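Local atomic coordinates of NreA (Staphylococcus aureus subsp. aureus, PDB entry 6K2H), a protein that probably senses nitrate through a GAF domain and takes part in nitrate-dependent signalling, studied here in a form altered at the nitrate-binding site. Residues A[26-32]-A[43-49]; A[100-106]-A[121-127]. The protein carries 1 engineered substitution. All coordinates share one frame; numbering follows the deposited sequence.

Interaction 1: residues A[26-32]-A[43-49]; sequences DFAAIAF and KWHYVSG. With EDO (1,2-ethanediol), chain B.
The indole of Trp-44 carries Ala-31 CB over one face, a CH-pi contact with CB 3.8 Å from the centroid of the Trp-44 six-membered ring, while Ala-29 CB comes obliquely to Trp-44 CE3. At the ring's edge lies a 1,2-ethanediol, probably from the crystallisation liquor, whose O1 accepts from Trp-44 NE1 at 3.0 Å. Small alanines suit the strand here because the broad indole folds across them, its CG anti to the carbonyl carbon (chi1 -60°). On the other side of the hairpin, in the conformer of His-45 described here, Phe-32 turns its edge to the imidazole face, with planes at 66°, and Phe-32 CB sits over the same ring. Phe-32 CE1 also meets Tyr-46 CE2 edge to edge at 3.7 Å, and Ile-30 CG2 lies over a face of the Phe-32 ring.

Strands 27-33 and 42-48 form a beta hairpin at one edge of the GAF-domain sheet, 42-48 outermost within this chain, with helix 10-23 under Ile-30 and Tyr-46 and helix 65-73 touching Ala-31 and Trp-44. His-45 and Tyr-46 both face Ile-30 in a classic beta bulge: His-45 N reaches Ile-30 O at 2.9 Å, while the bond from Tyr-46 N is weak. Next to it, Lys-43 O accepts from Phe-32 N and, in the same conformer, from His-45 ND1 (3.0 Å), which approaches from above the carbonyl plane. That bond would place a proton on ND1; since His-45 is modelled in two conformers, it and the packing on Phe-32 probably favour one ring setting without locking it.

Interaction 2: residues A[100-106]-A[121-127]; sequences ESLTAVL and LFGQRDG
Ala-104 pairs with Gln-124 and Leu-106 with Phe-122 through antiparallel backbone hydrogen bonds, the strand segments running at 163°, until Thr-103 and Ala-104 both face Gln-124 in a classic beta bulge. There Gln-124 O takes a firm bond from Thr-103 N at 2.7 Å and a weak one from Ala-104 N. Thr-103 OG1, placed between its own backbone N and carbonyl carbon (chi1 58°), accepts from Gly-127 N at 2.9 Å, tying down the turn beyond the strand. A water joins Ser-101 O to Asp-126 N.

Gly-123 lies opposite Val-105, and its lack of a side chain lets Leu-102 CD1 lie close over the strand and meet Leu-121 CD2 tip to tip at 4.2 Å. Leu-121 CD1 crosses to Val-105 CB at 3.7 Å, and Leu-97 covers this apolar face. Among Ala-104, Leu-106, Phe-122 and Gln-124 on the reverse face, Leu-106 and Phe-122 run side by side, with Tyr-25 stacked on the phenyl ring.

Arg-125, extended from CG to NE, reaches back to Glu-100. Its NE gives a bond to Glu-100 O at 2.8 Å, in the carbonyl plane, and NH2 makes a salt bridge with Glu-100 OE1 at 2.7 Å, although the hydrogen bond within it is bent and weak. Together with Lys-51 N, which also bonds OE1, the guanidinium probably favours an ionised Glu-100 despite its burial, and ties the residues after helix 96-99 to the strand end.

In the fold
Interaction 1 closes before interaction 2 opens along the chain, and their centres lie 12 Å apart in one antiparallel five-stranded sheet of the GAF domain. Each joins the two strands of a beta hairpin, 27-33 with 42-48 and 104-112 with 115-124, and the hairpins meet where 27-33 runs beside 115-124. There Ala-29 O lies 2.8 Å from Leu-121 N, a probable hydrogen bond. At the sheet's end Arg-125 NH2 probably bonds Gly-49 O, and Asp-26 OD2 accepts from Arg-125 N, linking both hairpins. Helix 10-23 packs on the Ala-28 and Ile-30 side of interaction 1; on the other face Trp-44 and Phe-27 meet Leu-121, so apolar side chains of both contacts run together beneath helices 65-73 and 96-99.

Interaction 1: residues A[26-32]-A[43-49]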
# COMPACT_ATOMS: atom_id res chain seq x y z
N ASP A 26 4.20 -10.93 2.70
CA ASP A 26 4.71 -10.70 4.00
C ASP A 26 3.98 -9.54 4.71
O ASP A 26 4.01 -9.43 5.92
CB ASP A 26 6.20 -10.40 3.96
CG ASP A 26 7.03 -11.62 3.50
OD1 ASP A 26 6.52 -12.78 3.64
OD2 ASP A 26 8.15 -11.41 2.98
N PHE A 27 3.49 -8.60 3.90
CA PHE A 27 2.91 -7.38 4.43
C PHE A 27 1.76 -6.92 3.54
O PHE A 27 1.79 -7.06 2.28
CB PHE A 27 4.01 -6.28 4.41
CG PHE A 27 3.54 -4.94 4.90
CD1 PHE A 27 3.27 -4.72 6.25
CD2 PHE A 27 3.34 -3.89 4.04
CE1 PHE A 27 2.83 -3.52 6.73
CE2 PHE A 27 2.89 -2.66 4.53
CZ PHE A 27 2.62 -2.48 5.87
N ALA A 28 0.77 -6.29 4.13
CA ALA A 28 -0.24 -5.56 3.29
C ALA A 28 -0.72 -4.32 4.05
O ALA A 28 -0.65 -4.29 5.29
CB ALA A 28 -1.43 -6.47 2.87
N ALA A 29 -1.23 -3.31 3.35
CA ALA A 29 -1.67 -2.09 4.00
C ALA A 29 -2.73 -1.44 3.16
O ALA A 29 -2.73 -1.61 1.91
CB ALA A 29 -0.51 -1.18 4.24
N ILE A 30 -3.65 -0.74 3.82
CA ILE A 30 -4.63 0.08 3.07
C ILE A 30 -4.49 1.54 3.48
O ILE A 30 -4.54 1.85 4.65
CB ILE A 30 -6.06 -0.41 3.36
CG1 ILE A 30 -6.29 -1.81 2.77
CG2 ILE A 30 -7.09 0.57 2.76
CD1 ILE A 30 -7.50 -2.58 3.30
N ALA A 31 -4.40 2.42 2.49
CA ALA A 31 -4.31 3.87 2.71
C ALA A 31 -5.62 4.53 2.25
O ALA A 31 -6.21 4.16 1.24
CB ALA A 31 -3.13 4.44 1.95
N PHE A 32 -6.03 5.54 3.00
CA PHE A 32 -7.32 6.32 2.72
C PHE A 32 -7.00 7.72 3.20
O PHE A 32 -6.10 7.90 4.09
CB PHE A 32 -8.51 5.86 3.67
CG PHE A 32 -8.93 4.46 3.55
CD1 PHE A 32 -9.05 3.66 4.69
CD2 PHE A 32 -9.34 3.97 2.32
CE1 PHE A 32 -9.54 2.41 4.58
CE2 PHE A 32 -9.81 2.69 2.20
CZ PHE A 32 -9.92 1.92 3.34
N LYS A 43 -3.25 8.48 5.00
CA LYS A 43 -2.57 7.64 5.97
C LYS A 43 -2.78 6.20 5.71
O LYS A 43 -3.76 5.83 5.10
CB LYS A 43 -3.02 7.99 7.38
CG LYS A 43 -2.56 9.42 7.71
CD LYS A 43 -2.62 9.75 9.19
CE LYS A 43 -1.55 9.06 9.99
NZ LYS A 43 -0.32 9.87 10.22
N TRP A 44 -1.82 5.40 6.18
CA TRP A 44 -1.99 3.96 6.21
C TRP A 44 -2.87 3.65 7.43
O TRP A 44 -2.39 3.78 8.58
CB TRP A 44 -0.68 3.24 6.26
CG TRP A 44 0.23 3.52 5.09
CD1 TRP A 44 1.29 4.36 5.06
CD2 TRP A 44 0.08 3.00 3.77
NE1 TRP A 44 1.87 4.34 3.77
CE2 TRP A 44 1.10 3.55 2.96
CE3 TRP A 44 -0.87 2.14 3.18
CZ2 TRP A 44 1.25 3.20 1.61
CZ3 TRP A 44 -0.75 1.83 1.87
CH2 TRP A 44 0.30 2.34 1.08
N HIS A 45 -4.10 3.30 7.15
CA HIS A 45 -5.17 3.12 8.16
C HIS A 45 -5.13 1.69 8.72
O HIS A 45 -5.38 1.50 9.91
CB HIS A 45 -6.59 3.39 7.60
CG HIS A 45 -6.98 4.85 7.52
ND1 HIS A 45 -6.33 5.76 6.71
CD2 HIS A 45 -7.95 5.56 8.16
CE1 HIS A 45 -6.85 6.96 6.88
NE2 HIS A 45 -7.86 6.86 7.72
N TYR A 46 -4.90 0.74 7.84
CA TYR A 46 -4.82 -0.71 8.20
C TYR A 46 -3.57 -1.32 7.70
O TYR A 46 -3.12 -1.01 6.61
CB TYR A 46 -6.02 -1.51 7.66
CG TYR A 46 -7.35 -0.99 8.10
CD1 TYR A 46 -7.86 -1.36 9.31
CD2 TYR A 46 -8.06 -0.08 7.31
CE1 TYR A 46 -9.08 -0.86 9.74
CE2 TYR A 46 -9.28 0.44 7.73
CZ TYR A 46 -9.76 0.08 8.97
OH TYR A 46 -10.98 0.58 9.33
N VAL A 47 -2.95 -2.19 8.50
CA VAL A 47 -1.76 -2.93 8.06
C VAL A 47 -1.91 -4.40 8.47
O VAL A 47 -2.68 -4.71 9.45
CB VAL A 47 -0.41 -2.40 8.62
CG1 VAL A 47 -0.07 -1.02 8.15
CG2 VAL A 47 -0.36 -2.51 10.12
N SER A 48 -1.17 -5.30 7.82
CA SER A 48 -1.26 -6.75 8.20
C SER A 48 0.12 -7.28 7.99
O SER A 48 0.80 -6.91 7.00
CB SER A 48 -2.28 -7.48 7.35
OG SER A 48 -2.23 -8.88 7.60
N GLY A 49 0.60 -8.09 8.93
CA GLY A 49 1.99 -8.57 8.83
C GLY A 49 3.05 -7.50 9.14
O GLY A 49 4.24 -7.69 8.86
C1 EDO B . 4.18 5.61 2.02
O1 EDO B . 4.67 4.91 2.93
C2 EDO B . 4.34 5.12 0.74
O2 EDO B . 3.34 5.79 0.12

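Interaction 2: residues A[100-106]-A[121-127]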
# COMPACT_ATOMS: atom_id res chain seq x y z
N GLU A 100 8.86 -0.79 7.15
CA GLU A 100 8.56 -2.22 7.06
C GLU A 100 9.59 -3.01 6.23
O GLU A 100 9.39 -4.17 6.05
CB GLU A 100 7.15 -2.39 6.51
CG GLU A 100 6.03 -1.96 7.47
CD GLU A 100 6.00 -2.81 8.76
OE1 GLU A 100 6.40 -4.02 8.68
OE2 GLU A 100 5.55 -2.29 9.80
N SER A 101 10.71 -2.40 5.87
CA SER A 101 11.82 -3.06 5.16
C SER A 101 11.30 -3.87 3.99
O SER A 101 11.64 -5.05 3.83
CB SER A 101 12.64 -3.98 6.09
OG SER A 101 12.93 -3.30 7.31
N LEU A 102 10.50 -3.22 3.18
CA LEU A 102 9.96 -3.92 2.01
C LEU A 102 10.94 -3.95 0.85
O LEU A 102 11.56 -2.90 0.50
CB LEU A 102 8.67 -3.20 1.60
CG LEU A 102 7.58 -3.05 2.66
CD1 LEU A 102 6.31 -2.34 2.16
CD2 LEU A 102 7.28 -4.42 3.24
N THR A 103 11.06 -5.13 0.27
CA THR A 103 12.00 -5.37 -0.84
C THR A 103 11.31 -5.47 -2.18
O THR A 103 11.97 -5.41 -3.18
CB THR A 103 12.91 -6.58 -0.56
OG1 THR A 103 12.12 -7.75 -0.33
CG2 THR A 103 13.79 -6.30 0.67
N ALA A 104 10.00 -5.66 -2.20
CA ALA A 104 9.17 -5.59 -3.44
C ALA A 104 7.79 -5.12 -3.03
O ALA A 104 7.33 -5.41 -1.92
CB ALA A 104 9.07 -6.95 -4.10
N VAL A 105 7.12 -4.42 -3.92
CA VAL A 105 5.77 -3.91 -3.63
C VAL A 105 4.86 -3.87 -4.85
O VAL A 105 5.34 -3.70 -6.00
CB VAL A 105 5.75 -2.49 -2.96
CG1 VAL A 105 6.41 -2.49 -1.60
CG2 VAL A 105 6.42 -1.47 -3.80
N LEU A 106 3.58 -4.06 -4.59
CA LEU A 106 2.51 -3.99 -5.59
C LEU A 106 1.48 -3.07 -4.91
O LEU A 106 0.85 -3.46 -3.90
CB LEU A 106 1.89 -5.37 -5.84
CG LEU A 106 0.53 -5.40 -6.56
CD1 LEU A 106 0.64 -4.78 -7.91
CD2 LEU A 106 0.05 -6.83 -6.65
N LEU A 121 -1.82 -1.93 -0.69
CA LEU A 121 -0.38 -2.20 -0.88
C LEU A 121 -0.07 -3.61 -0.41
O LEU A 121 -0.54 -4.02 0.69
CB LEU A 121 0.43 -1.19 -0.11
CG LEU A 121 1.91 -1.58 -0.01
CD1 LEU A 121 2.55 -1.45 -1.31
CD2 LEU A 121 2.62 -0.72 1.05
N PHE A 122 0.55 -4.41 -1.30
CA PHE A 122 1.10 -5.74 -0.95
C PHE A 122 2.61 -5.58 -0.95
O PHE A 122 3.22 -5.02 -1.91
CB PHE A 122 0.67 -6.80 -1.99
CG PHE A 122 -0.80 -7.12 -1.94
CD1 PHE A 122 -1.26 -7.95 -0.92
CD2 PHE A 122 -1.65 -6.73 -2.93
CE1 PHE A 122 -2.61 -8.30 -0.88
CE2 PHE A 122 -3.00 -7.10 -2.91
CZ PHE A 122 -3.47 -7.89 -1.88
N GLY A 123 3.25 -6.04 0.11
CA GLY A 123 4.71 -5.96 0.21
C GLY A 123 5.43 -7.25 0.57
O GLY A 123 4.89 -8.03 1.35
N GLN A 124 6.59 -7.48 -0.02
CA GLN A 124 7.47 -8.58 0.39
C GLN A 124 8.66 -8.06 1.15
O GLN A 124 9.14 -6.92 0.89
CB GLN A 124 7.97 -9.38 -0.82
CG GLN A 124 6.85 -10.01 -1.65
CD GLN A 124 6.15 -11.17 -1.00
OE1 GLN A 124 5.79 -11.13 0.18
NE2 GLN A 124 5.96 -12.25 -1.76
N ARG A 125 9.20 -8.93 2.00
CA ARG A 125 10.46 -8.68 2.66
C ARG A 125 11.48 -9.72 2.22
O ARG A 125 11.16 -10.71 1.59
CB ARG A 125 10.27 -8.78 4.18
CG ARG A 125 9.34 -7.67 4.69
CD ARG A 125 9.47 -7.47 6.19
NE ARG A 125 8.32 -6.70 6.66
CZ ARG A 125 7.15 -7.22 7.06
NH1 ARG A 125 6.95 -8.54 7.12
NH2 ARG A 125 6.17 -6.39 7.35
N ASP A 126 12.72 -9.45 2.54
CA ASP A 126 13.85 -10.46 2.47
C ASP A 126 14.08 -10.95 1.06
O ASP A 126 14.64 -12.04 0.87
CB ASP A 126 13.63 -11.66 3.41
CG ASP A 126 13.40 -11.22 4.86
OD1 ASP A 126 14.29 -10.51 5.38
OD2 ASP A 126 12.37 -11.63 5.45
N GLY A 127 13.63 -10.16 0.07
CA GLY A 127 13.89 -10.53 -1.34
C GLY A 127 12.93 -11.50 -1.93
O GLY A 127 13.16 -12.00 -3.05
O HOH W 1 13.36 -7.10 4.35